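Long-range contacts in fibrillarin-like rRNA/tRNA 2'-O-methyltransferase (Methanocaldococcus jannaschii, PDB 1FBN), which probably transfers methyl groups from S-adenosyl-L-methionine to ribose 2'-hydroxyls of rRNA and tRNA, at positions selected by a base-pairing guide RNA: residues N12-D17 with A26-V31; R50-N55 with P89-D94; L67-I72 with I207-D212; I178-I183 with E191-Q196. All blocks are in the same frame, centred on the assembly; numbering follows the deposited sequence.

Contact 1: residues N12-D17 with A26-V31; sequences NIYEVD and ATKSIV
Y14 and A26 form an antiparallel hydrogen-bonded pair in the beta hairpin of strands 13-17 and 25-28. Y14 N donates to A26 O at 2.8 Å, and A26 N returns a bond of 2.8 Å to Y14 O. From this pair the tyrosine side chain can be followed along the partner strand. Its CB lies 3.7 Å from A26 O. Because CG is anti to the carbonyl carbon (chi1 -55°), the ring leans back beside its own backbone N, with A26 O and T27 CA at its edge. Further out, CE1 of Y14 meets K28 CB at 3.9 Å and CZ of Y14 meets K28 CE at 3.8 Å. At the end, Y14 OH takes a weak hydrogen bond of 3.3 Å from K28 NZ, the lysine chain bending at chi3 to get there; the ammonium also makes a long, weak ion pair with E47. V16 CG2 touches A26 CB at 4.0 Å, and a water joins N12 O to K28 N. Y49, on strand 47-51, meets the Y14 ring edge-to-face. The chemistry implies a division of labour: two short backbone bonds fix the pairing, while the lysine contributes mainly its methylenes, its ammonium perhaps slightly polarising the phenol oxygen.

Contact 2: residues R50-N55 with P89-D94; sequences RIWNPN and PSHVAD
H91 is the middle layer of a three-tier stack, with the R50 guanidinium on one face and the W52 indole on the other. The stack joins the N-terminal antiparallel sheet, through strand 47-51, to helix 87-95 of the Rossmann-like methyltransferase fold. This is the tight part. The guanidinium lies flat on the imidazole, centres 3.8 Å apart and planes at 16°; the five-membered ring of W52 stacks face-to-face on the other side, centroids 3.7 Å apart and planes at 12°. In its own plane the guanidinium grips two helix residues. NE and NH2 of R50 both bond D94 OD2, at 3.1 and 3.0 Å, in a side-on salt bridge whose carboxylate stands nearly upright to the guanidinium (85°), while the end-on pair NH1 and NH2 shares S90 OG. D94 has further partners in T27 and R121, R50 NH1 in E39, and S90 OG bonds T87 O, of a residue predicted to bind S-adenosyl-L-methionine. A leucine in place of R50 would remove the guanidinium, and is likely to leave D94 and E39 without this partner for their charges and H91 without its flat stacking group. The looser side is the chain beyond W52, which leads away from the helix into an Asx turn, N55 N donating to N53 OD1, with N55 exposed. In the tight part the buried H91 NE2, 3.6 Å from R50 O, has no partner in the model.

Contact 3: residues L67-I72 with I207-D212; sequences LKVMPI and IVDEVD
The carboxylate of D209 is the flat group on which the loop 67-72 settles. Over one face stands the methyl CD1 of L67, directly above OD2 at 3.3 Å, while V69 CG2 approaches D209 OD2 obliquely from the other side of the plane, at 3.8 Å. Two successive backbone N-H groups converge on that same oxygen. K68 N comes in on the syn lone pair of D209 OD2 at 2.8 Å, with an N-H...O angle of 153°, and V69 N meets D209 OD2 nearly head-on to the C-O bond at 2.9 Å, with an angle of 156°. One carboxylate oxygen thus fixes the course of the chain through K68 and V69, and its negative charge is probably eased by the paired donors. The other oxygen, OD1, receives a weak bond from E210 N.

Apolar contacts flank this grip. L67 CD1 packs against V211 CG2 at 3.8 Å, and V69 CG1 meets V208 CG2 at 4.0 Å. CG2, lying between the backbone N and the carbonyl carbon, is the branch of V208 that meets V69. K68 itself is exposed, whereas L67 and V211 are buried. V208 and D209, though consecutive, both touch V69, and both face V224 on the neighbouring strand: a classic beta bulge in strand 205-212, the outermost strand at this end of the seven-stranded methyltransferase sheet, ordered 3-2-1-4-5-7-6.

Contact 4: residues I178-I183 with E191-Q196; sequences IKARSI and EIFKEQ
F193 and I192 carry helix 189-203 onto the end of strand 172-179 and the turn that follows it, in the strand-to-helix connection of the Rossmann-like methyltransferase sheet. No hydrogen bond crosses between the two segments, so side-chain packing does most of the joining.

The apolar contacts come first. A180 CB lies 3.6 Å from F193 CZ and 4.1 Å from I192 CD1, which places the small methyl between the two larger helix residues. I178 CG2 touches F193 CE1 at 4.0 Å as the two side chains slide past each other, and I183 CG2 meets I192 CG2 at 4.2 Å. Replacing F193 with an alanine would remove the ring from A180 and I178, and is likely to open a gap that also reaches V221 and F223, its neighbours on strand 220-227.

Polar atoms meet apolar groups in a second set. I178 O lies at the edge of the F193 ring, 3.4 Å from CE1. The bent chain of R181 (chi2 -84°, chi3 74°) brings its NH2 back to I192 CD1, while that nitrogen bonds K187 O and D184 O in the intervening loop.

Hydrogen bonds within the turn form the third group: S182 N and S182 OG both donate to K179 O, the hydroxyl at 2.7 Å.

Finally, the methyl CD1 of I183 presses on the flat face of the Q196 amide, standing directly above CD at 3.4 Å.

Contacts 1 and 2 are buried neighbours that share the N-terminal antiparallel sheet, where T27 O probably accepts from R50 N. Contact 1 is built on backbone pairing within that sheet, whereas contact 2 ties it to the methyltransferase fold through charge and stacked rings. Contacts 3 and 4, both partly buried, belong to the seven-stranded sheet. In contact 3 a carboxylate on the end strand holds two backbone N-H groups of a loop; contact 4 seats the preceding helix mainly through hydrocarbon. The loop of contact 3 also reaches the other two: M70 touches I13 of contact 1, and I72 touches V92 of contact 2. Contact 4, centred about 31 Å from the centre of contact 1, occupies the opposite side of the chain's centre.

Contact 1: residues N12-D17 with A26-V31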
loop_
_atom_site.group_PDB
_atom_site.type_symbol
_atom_site.label_atom_id
_atom_site.label_comp_id
_atom_site.label_asym_id
_atom_site.label_seq_id
_atom_site.Cartn_x
_atom_site.Cartn_y
_atom_site.Cartn_z
ATOM N N ASN A 12 -7.029 -3.621 -12.446
ATOM C CA ASN A 12 -6.792 -4.929 -11.843
ATOM C C ASN A 12 -7.193 -5.025 -10.363
ATOM O O ASN A 12 -6.573 -5.746 -9.582
ATOM C CB ASN A 12 -5.338 -5.376 -12.061
ATOM C CG ASN A 12 -5.181 -6.898 -12.085
ATOM O OD1 ASN A 12 -4.064 -7.420 -11.987
ATOM N ND2 ASN A 12 -6.296 -7.611 -12.223
ATOM N N ILE A 13 -8.206 -4.250 -9.983
ATOM C CA ILE A 13 -8.771 -4.270 -8.633
ATOM C C ILE A 13 -10.255 -4.535 -8.896
ATOM O O ILE A 13 -10.791 -4.092 -9.913
ATOM C CB ILE A 13 -8.582 -2.929 -7.878
ATOM C CG1 ILE A 13 -7.093 -2.640 -7.682
ATOM C CG2 ILE A 13 -9.251 -2.999 -6.505
ATOM C CD1 ILE A 13 -6.820 -1.375 -6.931
ATOM N N TYR A 14 -10.922 -5.255 -8.003
ATOM C CA TYR A 14 -12.320 -5.592 -8.246
ATOM C C TYR A 14 -13.305 -5.238 -7.151
ATOM O O TYR A 14 -13.047 -5.452 -5.967
ATOM C CB TYR A 14 -12.433 -7.085 -8.608
ATOM C CG TYR A 14 -11.542 -7.446 -9.773
ATOM C CD1 TYR A 14 -10.206 -7.786 -9.568
ATOM C CD2 TYR A 14 -11.988 -7.303 -11.086
ATOM C CE1 TYR A 14 -9.332 -7.955 -10.634
ATOM C CE2 TYR A 14 -11.120 -7.472 -12.162
ATOM C CZ TYR A 14 -9.791 -7.791 -11.926
ATOM O OH TYR A 14 -8.915 -7.909 -12.976
ATOM N N GLU A 15 -14.427 -4.657 -7.565
ATOM C CA GLU A 15 -15.497 -4.300 -6.645
ATOM C C GLU A 15 -16.423 -5.503 -6.565
ATOM O O GLU A 15 -16.851 -6.026 -7.594
ATOM C CB GLU A 15 -16.281 -3.107 -7.169
ATOM C CG GLU A 15 -17.405 -2.686 -6.263
ATOM C CD GLU A 15 -18.198 -1.550 -6.850
ATOM O OE1 GLU A 15 -19.087 -1.826 -7.680
ATOM O OE2 GLU A 15 -17.922 -0.384 -6.498
ATOM N N VAL A 16 -16.708 -5.953 -5.347
ATOM C CA VAL A 16 -17.581 -7.099 -5.140
ATOM C C VAL A 16 -18.896 -6.681 -4.484
ATOM O O VAL A 16 -18.914 -6.230 -3.335
ATOM C CB VAL A 16 -16.899 -8.174 -4.268
ATOM C CG1 VAL A 16 -17.832 -9.359 -4.082
ATOM C CG2 VAL A 16 -15.587 -8.621 -4.902
ATOM N N ASP A 17 -19.987 -6.806 -5.238
ATOM C CA ASP A 17 -21.319 -6.469 -4.743
ATOM C C ASP A 17 -22.148 -7.751 -4.626
ATOM O O ASP A 17 -22.586 -8.321 -5.630
ATOM C CB ASP A 17 -22.002 -5.457 -5.676
ATOM C CG ASP A 17 -23.433 -5.120 -5.247
ATOM O OD1 ASP A 17 -23.689 -4.933 -4.036
ATOM O OD2 ASP A 17 -24.307 -5.038 -6.134
ATOM N N ALA A 26 -11.722 -6.783 -3.955
ATOM C CA ALA A 26 -10.857 -7.948 -4.042
ATOM C C ALA A 26 -9.814 -7.797 -5.138
ATOM O O ALA A 26 -9.852 -6.854 -5.932
ATOM C CB ALA A 26 -11.704 -9.198 -4.300
ATOM N N THR A 27 -8.842 -8.702 -5.129
ATOM C CA THR A 27 -7.806 -8.726 -6.152
ATOM C C THR A 27 -7.808 -10.133 -6.757
ATOM O O THR A 27 -8.292 -11.092 -6.139
ATOM C CB THR A 27 -6.398 -8.379 -5.595
ATOM O OG1 THR A 27 -6.088 -9.223 -4.485
ATOM C CG2 THR A 27 -6.329 -6.922 -5.161
ATOM N N LYS A 28 -7.343 -10.235 -7.996
ATOM C CA LYS A 28 -7.273 -11.511 -8.692
ATOM C C LYS A 28 -5.954 -12.179 -8.279
ATOM O O LYS A 28 -4.869 -11.710 -8.632
ATOM C CB LYS A 28 -7.324 -11.263 -10.198
ATOM C CG LYS A 28 -7.506 -12.501 -11.037
ATOM C CD LYS A 28 -7.640 -12.127 -12.501
ATOM C CE LYS A 28 -8.909 -11.340 -12.757
ATOM N NZ LYS A 28 -9.047 -10.987 -14.197
ATOM N N SER A 29 -6.060 -13.250 -7.496
ATOM C CA SER A 29 -4.897 -13.982 -6.984
ATOM C C SER A 29 -3.892 -14.483 -8.027
ATOM O O SER A 29 -4.282 -15.050 -9.053
ATOM C CB SER A 29 -5.373 -15.160 -6.125
ATOM O OG SER A 29 -4.281 -15.899 -5.601
ATOM N N ILE A 30 -2.604 -14.256 -7.767
ATOM C CA ILE A 30 -1.551 -14.732 -8.667
ATOM C C ILE A 30 -0.966 -16.077 -8.195
ATOM O O ILE A 30 -0.073 -16.633 -8.831
ATOM C CB ILE A 30 -0.409 -13.699 -8.878
ATOM C CG1 ILE A 30 0.255 -13.343 -7.549
ATOM C CG2 ILE A 30 -0.932 -12.472 -9.610
ATOM C CD1 ILE A 30 1.522 -12.528 -7.704
ATOM N N VAL A 31 -1.448 -16.566 -7.054
ATOM C CA VAL A 31 -1.033 -17.861 -6.500
ATOM C C VAL A 31 -2.313 -18.554 -6.040
ATOM O O VAL A 31 -2.699 -18.484 -4.869
ATOM C CB VAL A 31 -0.066 -17.729 -5.297
ATOM C CG1 VAL A 31 0.319 -19.118 -4.785
ATOM C CG2 VAL A 31 1.181 -16.965 -5.702
HETATM O O HOH W 1 -5.594 -8.240 -8.911
#

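Contact 2: residues R50-N55 with P89-D94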
loop_
_atom_site.group_PDB
_atom_site.type_symbol
_atom_site.label_atom_id
_atom_site.label_comp_id
_atom_site.label_asym_id
_atom_site.label_seq_id
_atom_site.Cartn_x
_atom_site.Cartn_y
_atom_site.Cartn_z
ATOM N N ARG A 50 -9.533 -12.740 -4.170
ATOM C CA ARG A 50 -9.279 -12.676 -2.736
ATOM C C ARG A 50 -9.903 -11.437 -2.119
ATOM O O ARG A 50 -9.532 -10.314 -2.464
ATOM C CB ARG A 50 -7.775 -12.671 -2.451
ATOM C CG ARG A 50 -7.030 -13.893 -2.935
ATOM C CD ARG A 50 -5.712 -14.027 -2.196
ATOM N NE ARG A 50 -4.826 -12.913 -2.487
ATOM C CZ ARG A 50 -4.147 -12.217 -1.579
ATOM N NH1 ARG A 50 -4.230 -12.500 -0.285
ATOM N NH2 ARG A 50 -3.371 -11.224 -1.981
ATOM N N ILE A 51 -10.847 -11.642 -1.204
ATOM C CA ILE A 51 -11.511 -10.535 -0.526
ATOM C C ILE A 51 -10.461 -9.769 0.276
ATOM O O ILE A 51 -9.803 -10.324 1.154
ATOM C CB ILE A 51 -12.649 -11.039 0.397
ATOM C CG1 ILE A 51 -13.741 -11.720 -0.439
ATOM C CG2 ILE A 51 -13.227 -9.896 1.220
ATOM C CD1 ILE A 51 -14.343 -10.856 -1.537
ATOM N N TRP A 52 -10.296 -8.500 -0.082
ATOM C CA TRP A 52 -9.321 -7.592 0.525
ATOM C C TRP A 52 -9.910 -6.900 1.760
ATOM O O TRP A 52 -10.567 -5.865 1.652
ATOM C CB TRP A 52 -8.924 -6.567 -0.540
ATOM C CG TRP A 52 -7.636 -5.834 -0.325
ATOM C CD1 TRP A 52 -6.817 -5.883 0.771
ATOM C CD2 TRP A 52 -7.031 -4.913 -1.239
ATOM N NE1 TRP A 52 -5.740 -5.041 0.592
ATOM C CE2 TRP A 52 -5.848 -4.435 -0.633
ATOM C CE3 TRP A 52 -7.378 -4.445 -2.516
ATOM C CZ2 TRP A 52 -5.007 -3.507 -1.260
ATOM C CZ3 TRP A 52 -6.540 -3.522 -3.140
ATOM C CH2 TRP A 52 -5.368 -3.064 -2.509
ATOM N N ASN A 53 -9.635 -7.464 2.932
ATOM C CA ASN A 53 -10.151 -6.957 4.205
ATOM C C ASN A 53 -9.586 -5.596 4.656
ATOM O O ASN A 53 -8.402 -5.484 4.976
ATOM C CB ASN A 53 -9.916 -8.016 5.294
ATOM C CG ASN A 53 -10.716 -7.761 6.569
ATOM O OD1 ASN A 53 -11.217 -6.661 6.808
ATOM N ND2 ASN A 53 -10.837 -8.792 7.395
ATOM N N PRO A 54 -10.440 -4.554 4.710
ATOM C CA PRO A 54 -10.041 -3.203 5.128
ATOM C C PRO A 54 -9.632 -3.123 6.599
ATOM O O PRO A 54 -8.955 -2.185 7.008
ATOM C CB PRO A 54 -11.296 -2.375 4.848
ATOM C CG PRO A 54 -12.404 -3.364 5.011
ATOM C CD PRO A 54 -11.855 -4.569 4.300
ATOM N N ASN A 55 -10.067 -4.097 7.393
ATOM C CA ASN A 55 -9.723 -4.148 8.812
ATOM C C ASN A 55 -8.308 -4.698 8.992
ATOM O O ASN A 55 -7.714 -4.571 10.062
ATOM C CB ASN A 55 -10.706 -5.043 9.569
ATOM C CG ASN A 55 -12.112 -4.493 9.576
ATOM O OD1 ASN A 55 -12.402 -3.514 10.261
ATOM N ND2 ASN A 55 -13.001 -5.126 8.815
ATOM N N PRO A 89 1.069 -6.481 1.034
ATOM C CA PRO A 89 1.990 -6.860 -0.044
ATOM C C PRO A 89 1.434 -7.949 -0.966
ATOM O O PRO A 89 1.677 -7.924 -2.164
ATOM C CB PRO A 89 3.216 -7.345 0.723
ATOM C CG PRO A 89 3.236 -6.429 1.896
ATOM C CD PRO A 89 1.782 -6.447 2.326
ATOM N N SER A 90 0.670 -8.893 -0.423
ATOM C CA SER A 90 0.115 -9.954 -1.263
ATOM C C SER A 90 -0.894 -9.411 -2.279
ATOM O O SER A 90 -0.894 -9.822 -3.442
ATOM C CB SER A 90 -0.509 -11.064 -0.413
ATOM O OG SER A 90 -1.625 -10.605 0.324
ATOM N N HIS A 91 -1.728 -8.469 -1.845
ATOM C CA HIS A 91 -2.730 -7.870 -2.724
ATOM C C HIS A 91 -2.106 -6.937 -3.749
ATOM O O HIS A 91 -2.565 -6.865 -4.888
ATOM C CB HIS A 91 -3.803 -7.140 -1.913
ATOM C CG HIS A 91 -4.805 -8.054 -1.276
ATOM N ND1 HIS A 91 -4.765 -8.392 0.060
ATOM C CD2 HIS A 91 -5.877 -8.696 -1.794
ATOM C CE1 HIS A 91 -5.773 -9.201 0.336
ATOM N NE2 HIS A 91 -6.464 -9.400 -0.771
ATOM N N VAL A 92 -1.065 -6.212 -3.342
ATOM C CA VAL A 92 -0.374 -5.301 -4.251
ATOM C C VAL A 92 0.292 -6.126 -5.358
ATOM O O VAL A 92 0.319 -5.707 -6.516
ATOM C CB VAL A 92 0.683 -4.442 -3.512
ATOM C CG1 VAL A 92 1.537 -3.672 -4.509
ATOM C CG2 VAL A 92 -0.005 -3.465 -2.558
ATOM N N ALA A 93 0.786 -7.312 -4.997
ATOM C CA ALA A 93 1.435 -8.222 -5.944
ATOM C C ALA A 93 0.415 -8.765 -6.947
ATOM O O ALA A 93 0.747 -9.024 -8.106
ATOM C CB ALA A 93 2.102 -9.362 -5.199
ATOM N N ASP A 94 -0.820 -8.953 -6.489
ATOM C CA ASP A 94 -1.899 -9.426 -7.353
ATOM C C ASP A 94 -2.199 -8.364 -8.402
ATOM O O ASP A 94 -2.372 -8.677 -9.577
ATOM C CB ASP A 94 -3.173 -9.679 -6.543
ATOM C CG ASP A 94 -3.128 -10.968 -5.753
ATOM O OD1 ASP A 94 -2.213 -11.792 -5.966
ATOM O OD2 ASP A 94 -4.030 -11.166 -4.916
#

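Contact 3: residues L67-I72 with I207-D212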
loop_
_atom_site.group_PDB
_atom_site.type_symbol
_atom_site.label_atom_id
_atom_site.label_comp_id
_atom_site.label_asym_id
_atom_site.label_seq_id
_atom_site.Cartn_x
_atom_site.Cartn_y
_atom_site.Cartn_z
ATOM N N LEU A 67 -10.884 6.362 -1.764
ATOM C CA LEU A 67 -9.673 6.721 -2.504
ATOM C C LEU A 67 -10.037 6.830 -3.985
ATOM O O LEU A 67 -10.681 5.933 -4.534
ATOM C CB LEU A 67 -8.604 5.638 -2.326
ATOM C CG LEU A 67 -7.255 5.878 -3.004
ATOM C CD1 LEU A 67 -6.531 7.012 -2.307
ATOM C CD2 LEU A 67 -6.408 4.625 -2.960
ATOM N N LYS A 68 -9.652 7.941 -4.618
ATOM C CA LYS A 68 -9.942 8.164 -6.041
ATOM C C LYS A 68 -8.707 8.023 -6.933
ATOM O O LYS A 68 -8.824 7.722 -8.124
ATOM C CB LYS A 68 -10.578 9.543 -6.260
ATOM C CG LYS A 68 -11.868 9.774 -5.487
ATOM C CD LYS A 68 -12.931 8.755 -5.848
ATOM C CE LYS A 68 -14.138 8.911 -4.949
ATOM N NZ LYS A 68 -15.117 7.818 -5.156
ATOM N N VAL A 69 -7.531 8.265 -6.362
ATOM C CA VAL A 69 -6.279 8.160 -7.103
ATOM C C VAL A 69 -5.520 6.906 -6.666
ATOM O O VAL A 69 -4.981 6.853 -5.559
ATOM C CB VAL A 69 -5.368 9.400 -6.870
ATOM C CG1 VAL A 69 -4.138 9.334 -7.768
ATOM C CG2 VAL A 69 -6.144 10.684 -7.117
HETATM N N MSE A 70 -5.532 5.882 -7.513
HETATM C CA MSE A 70 -4.819 4.636 -7.235
HETATM C C MSE A 70 -3.829 4.439 -8.379
HETATM O O MSE A 70 -4.185 3.938 -9.448
HETATM C CB MSE A 70 -5.794 3.456 -7.133
HETATM C CG MSE A 70 -5.115 2.097 -6.983
HETATM SE SE MSE A 70 -3.942 2.024 -5.623
HETATM C CE MSE A 70 -3.905 0.262 -5.355
ATOM N N PRO A 71 -2.574 4.873 -8.173
ATOM C CA PRO A 71 -1.480 4.787 -9.146
ATOM C C PRO A 71 -0.862 3.409 -9.415
ATOM O O PRO A 71 -0.173 3.231 -10.417
ATOM C CB PRO A 71 -0.459 5.766 -8.578
ATOM C CG PRO A 71 -0.634 5.600 -7.106
ATOM C CD PRO A 71 -2.134 5.578 -6.954
ATOM N N ILE A 72 -1.093 2.444 -8.531
ATOM C CA ILE A 72 -0.541 1.107 -8.718
ATOM C C ILE A 72 -1.270 0.393 -9.851
ATOM O O ILE A 72 -2.461 0.108 -9.750
ATOM C CB ILE A 72 -0.619 0.273 -7.415
ATOM C CG1 ILE A 72 0.220 0.944 -6.322
ATOM C CG2 ILE A 72 -0.139 -1.163 -7.668
ATOM C CD1 ILE A 72 0.131 0.281 -4.962
ATOM N N ILE A 207 0.038 16.968 -3.302
ATOM C CA ILE A 207 -0.997 16.095 -2.748
ATOM C C ILE A 207 -2.252 16.040 -3.618
ATOM O O ILE A 207 -2.927 17.056 -3.813
ATOM C CB ILE A 207 -1.360 16.508 -1.301
ATOM C CG1 ILE A 207 -0.095 16.546 -0.425
ATOM C CG2 ILE A 207 -2.406 15.554 -0.726
ATOM C CD1 ILE A 207 0.676 15.229 -0.332
ATOM N N VAL A 208 -2.551 14.846 -4.136
ATOM C CA VAL A 208 -3.705 14.639 -5.011
ATOM C C VAL A 208 -4.864 13.856 -4.397
ATOM O O VAL A 208 -5.939 13.780 -4.990
ATOM C CB VAL A 208 -3.300 13.993 -6.373
ATOM C CG1 VAL A 208 -2.380 14.937 -7.143
ATOM C CG2 VAL A 208 -2.631 12.640 -6.160
ATOM N N ASP A 209 -4.639 13.262 -3.227
ATOM C CA ASP A 209 -5.688 12.518 -2.532
ATOM C C ASP A 209 -5.367 12.449 -1.046
ATOM O O ASP A 209 -4.201 12.506 -0.638
ATOM C CB ASP A 209 -5.859 11.107 -3.110
ATOM C CG ASP A 209 -7.298 10.590 -2.998
ATOM O OD1 ASP A 209 -8.040 11.022 -2.090
ATOM O OD2 ASP A 209 -7.696 9.747 -3.826
ATOM N N GLU A 210 -6.420 12.356 -0.243
ATOM C CA GLU A 210 -6.303 12.295 1.208
ATOM C C GLU A 210 -7.545 11.565 1.709
ATOM O O GLU A 210 -8.670 12.028 1.508
ATOM C CB GLU A 210 -6.239 13.710 1.779
ATOM C CG GLU A 210 -5.925 13.781 3.259
ATOM C CD GLU A 210 -5.865 15.208 3.787
ATOM O OE1 GLU A 210 -5.379 16.105 3.059
ATOM O OE2 GLU A 210 -6.297 15.429 4.939
ATOM N N VAL A 211 -7.335 10.412 2.344
ATOM C CA VAL A 211 -8.438 9.593 2.834
ATOM C C VAL A 211 -8.363 9.241 4.317
ATOM O O VAL A 211 -7.394 8.634 4.783
ATOM C CB VAL A 211 -8.539 8.254 2.036
ATOM C CG1 VAL A 211 -9.788 7.482 2.436
ATOM C CG2 VAL A 211 -8.541 8.512 0.540
ATOM N N ASP A 212 -9.397 9.634 5.053
ATOM C CA ASP A 212 -9.496 9.315 6.471
ATOM C C ASP A 212 -10.037 7.880 6.509
ATOM O O ASP A 212 -11.170 7.628 6.096
ATOM C CB ASP A 212 -10.477 10.273 7.167
ATOM C CG ASP A 212 -10.553 10.061 8.681
ATOM O OD1 ASP A 212 -9.924 9.119 9.205
ATOM O OD2 ASP A 212 -11.245 10.851 9.359
#

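Contact 4: residues I178-I183 with E191-Q196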
loop_
_atom_site.group_PDB
_atom_site.type_symbol
_atom_site.label_atom_id
_atom_site.label_comp_id
_atom_site.label_asym_id
_atom_site.label_seq_id
_atom_site.Cartn_x
_atom_site.Cartn_y
_atom_site.Cartn_z
ATOM N N ILE A 178 -0.452 7.628 7.334
ATOM C CA ILE A 178 0.076 8.301 8.511
ATOM C C ILE A 178 -0.770 8.169 9.776
ATOM O O ILE A 178 -1.958 8.498 9.790
ATOM C CB ILE A 178 0.311 9.803 8.224
ATOM C CG1 ILE A 178 1.265 9.967 7.037
ATOM C CG2 ILE A 178 0.875 10.500 9.460
ATOM C CD1 ILE A 178 1.635 11.408 6.723
ATOM N N LYS A 179 -0.136 7.658 10.830
ATOM C CA LYS A 179 -0.764 7.510 12.138
ATOM C C LYS A 179 -0.348 8.770 12.901
ATOM O O LYS A 179 0.818 8.918 13.276
ATOM C CB LYS A 179 -0.224 6.269 12.849
ATOM C CG LYS A 179 -0.746 6.098 14.262
ATOM C CD LYS A 179 -0.138 4.883 14.936
ATOM C CE LYS A 179 -0.619 4.760 16.371
ATOM N NZ LYS A 179 -0.047 3.554 17.025
ATOM N N ALA A 180 -1.293 9.688 13.095
ATOM C CA ALA A 180 -1.020 10.952 13.781
ATOM C C ALA A 180 -0.296 10.811 15.121
ATOM O O ALA A 180 0.683 11.512 15.375
ATOM C CB ALA A 180 -2.311 11.741 13.964
ATOM N N ARG A 181 -0.767 9.894 15.959
ATOM C CA ARG A 181 -0.183 9.681 17.278
ATOM C C ARG A 181 1.249 9.140 17.282
ATOM O O ARG A 181 1.916 9.174 18.317
ATOM C CB ARG A 181 -1.092 8.787 18.119
ATOM C CG ARG A 181 -2.446 9.399 18.463
ATOM C CD ARG A 181 -2.390 10.294 19.690
ATOM N NE ARG A 181 -1.744 11.570 19.413
ATOM C CZ ARG A 181 -2.345 12.755 19.509
ATOM N NH1 ARG A 181 -3.617 12.843 19.882
ATOM N NH2 ARG A 181 -1.672 13.855 19.213
ATOM N N SER A 182 1.721 8.634 16.143
ATOM C CA SER A 182 3.092 8.122 16.062
ATOM C C SER A 182 4.078 9.278 15.854
ATOM O O SER A 182 5.291 9.103 15.966
ATOM C CB SER A 182 3.240 7.093 14.933
ATOM O OG SER A 182 3.197 7.696 13.650
ATOM N N ILE A 183 3.535 10.457 15.557
ATOM C CA ILE A 183 4.322 11.665 15.328
ATOM C C ILE A 183 4.273 12.603 16.533
ATOM O O ILE A 183 5.291 13.174 16.932
ATOM C CB ILE A 183 3.812 12.393 14.066
ATOM C CG1 ILE A 183 4.118 11.534 12.837
ATOM C CG2 ILE A 183 4.431 13.785 13.943
ATOM C CD1 ILE A 183 3.331 11.905 11.630
ATOM N N GLU A 191 -4.305 19.004 13.287
ATOM C CA GLU A 191 -3.159 19.894 13.132
ATOM C C GLU A 191 -1.907 19.120 12.721
ATOM O O GLU A 191 -1.083 19.624 11.960
ATOM C CB GLU A 191 -2.900 20.673 14.423
ATOM C CG GLU A 191 -4.020 21.644 14.803
ATOM C CD GLU A 191 -4.377 22.615 13.678
ATOM O OE1 GLU A 191 -3.575 23.533 13.396
ATOM O OE2 GLU A 191 -5.462 22.458 13.072
ATOM N N ILE A 192 -1.778 17.895 13.227
ATOM C CA ILE A 192 -0.641 17.032 12.904
ATOM C C ILE A 192 -0.672 16.686 11.414
ATOM O O ILE A 192 0.344 16.780 10.730
ATOM C CB ILE A 192 -0.675 15.720 13.733
ATOM C CG1 ILE A 192 -0.515 16.034 15.224
ATOM C CG2 ILE A 192 0.414 14.758 13.269
ATOM C CD1 ILE A 192 -0.789 14.855 16.137
ATOM N N PHE A 193 -1.847 16.314 10.913
ATOM C CA PHE A 193 -1.998 15.961 9.506
ATOM C C PHE A 193 -1.709 17.152 8.604
ATOM O O PHE A 193 -1.094 16.999 7.547
ATOM C CB PHE A 193 -3.396 15.401 9.229
ATOM C CG PHE A 193 -3.618 14.024 9.797
ATOM C CD1 PHE A 193 -2.682 13.013 9.588
ATOM C CD2 PHE A 193 -4.756 13.738 10.545
ATOM C CE1 PHE A 193 -2.876 11.734 10.114
ATOM C CE2 PHE A 193 -4.962 12.460 11.077
ATOM C CZ PHE A 193 -4.018 11.458 10.861
ATOM N N LYS A 194 -2.133 18.336 9.041
ATOM C CA LYS A 194 -1.911 19.569 8.292
ATOM C C LYS A 194 -0.413 19.823 8.143
ATOM O O LYS A 194 0.071 20.107 7.046
ATOM C CB LYS A 194 -2.580 20.743 9.010
ATOM C CG LYS A 194 -2.360 22.094 8.355
ATOM C CD LYS A 194 -3.095 23.197 9.110
ATOM C CE LYS A 194 -2.888 24.563 8.459
ATOM N NZ LYS A 194 -1.475 25.023 8.540
ATOM N N GLU A 195 0.319 19.685 9.246
ATOM C CA GLU A 195 1.764 19.890 9.257
ATOM C C GLU A 195 2.496 18.837 8.428
ATOM O O GLU A 195 3.487 19.147 7.772
ATOM C CB GLU A 195 2.286 19.907 10.694
ATOM C CG GLU A 195 1.760 21.085 11.514
ATOM C CD GLU A 195 2.144 21.030 12.986
ATOM O OE1 GLU A 195 2.656 19.990 13.452
ATOM O OE2 GLU A 195 1.921 22.039 13.685
ATOM N N GLN A 196 2.011 17.598 8.462
ATOM C CA GLN A 196 2.615 16.518 7.685
ATOM C C GLN A 196 2.430 16.782 6.198
ATOM O O GLN A 196 3.351 16.584 5.411
ATOM C CB GLN A 196 2.006 15.165 8.062
ATOM C CG GLN A 196 2.447 14.662 9.417
ATOM C CD GLN A 196 3.955 14.511 9.512
ATOM O OE1 GLN A 196 4.548 13.672 8.835
ATOM N NE2 GLN A 196 4.581 15.323 10.356
#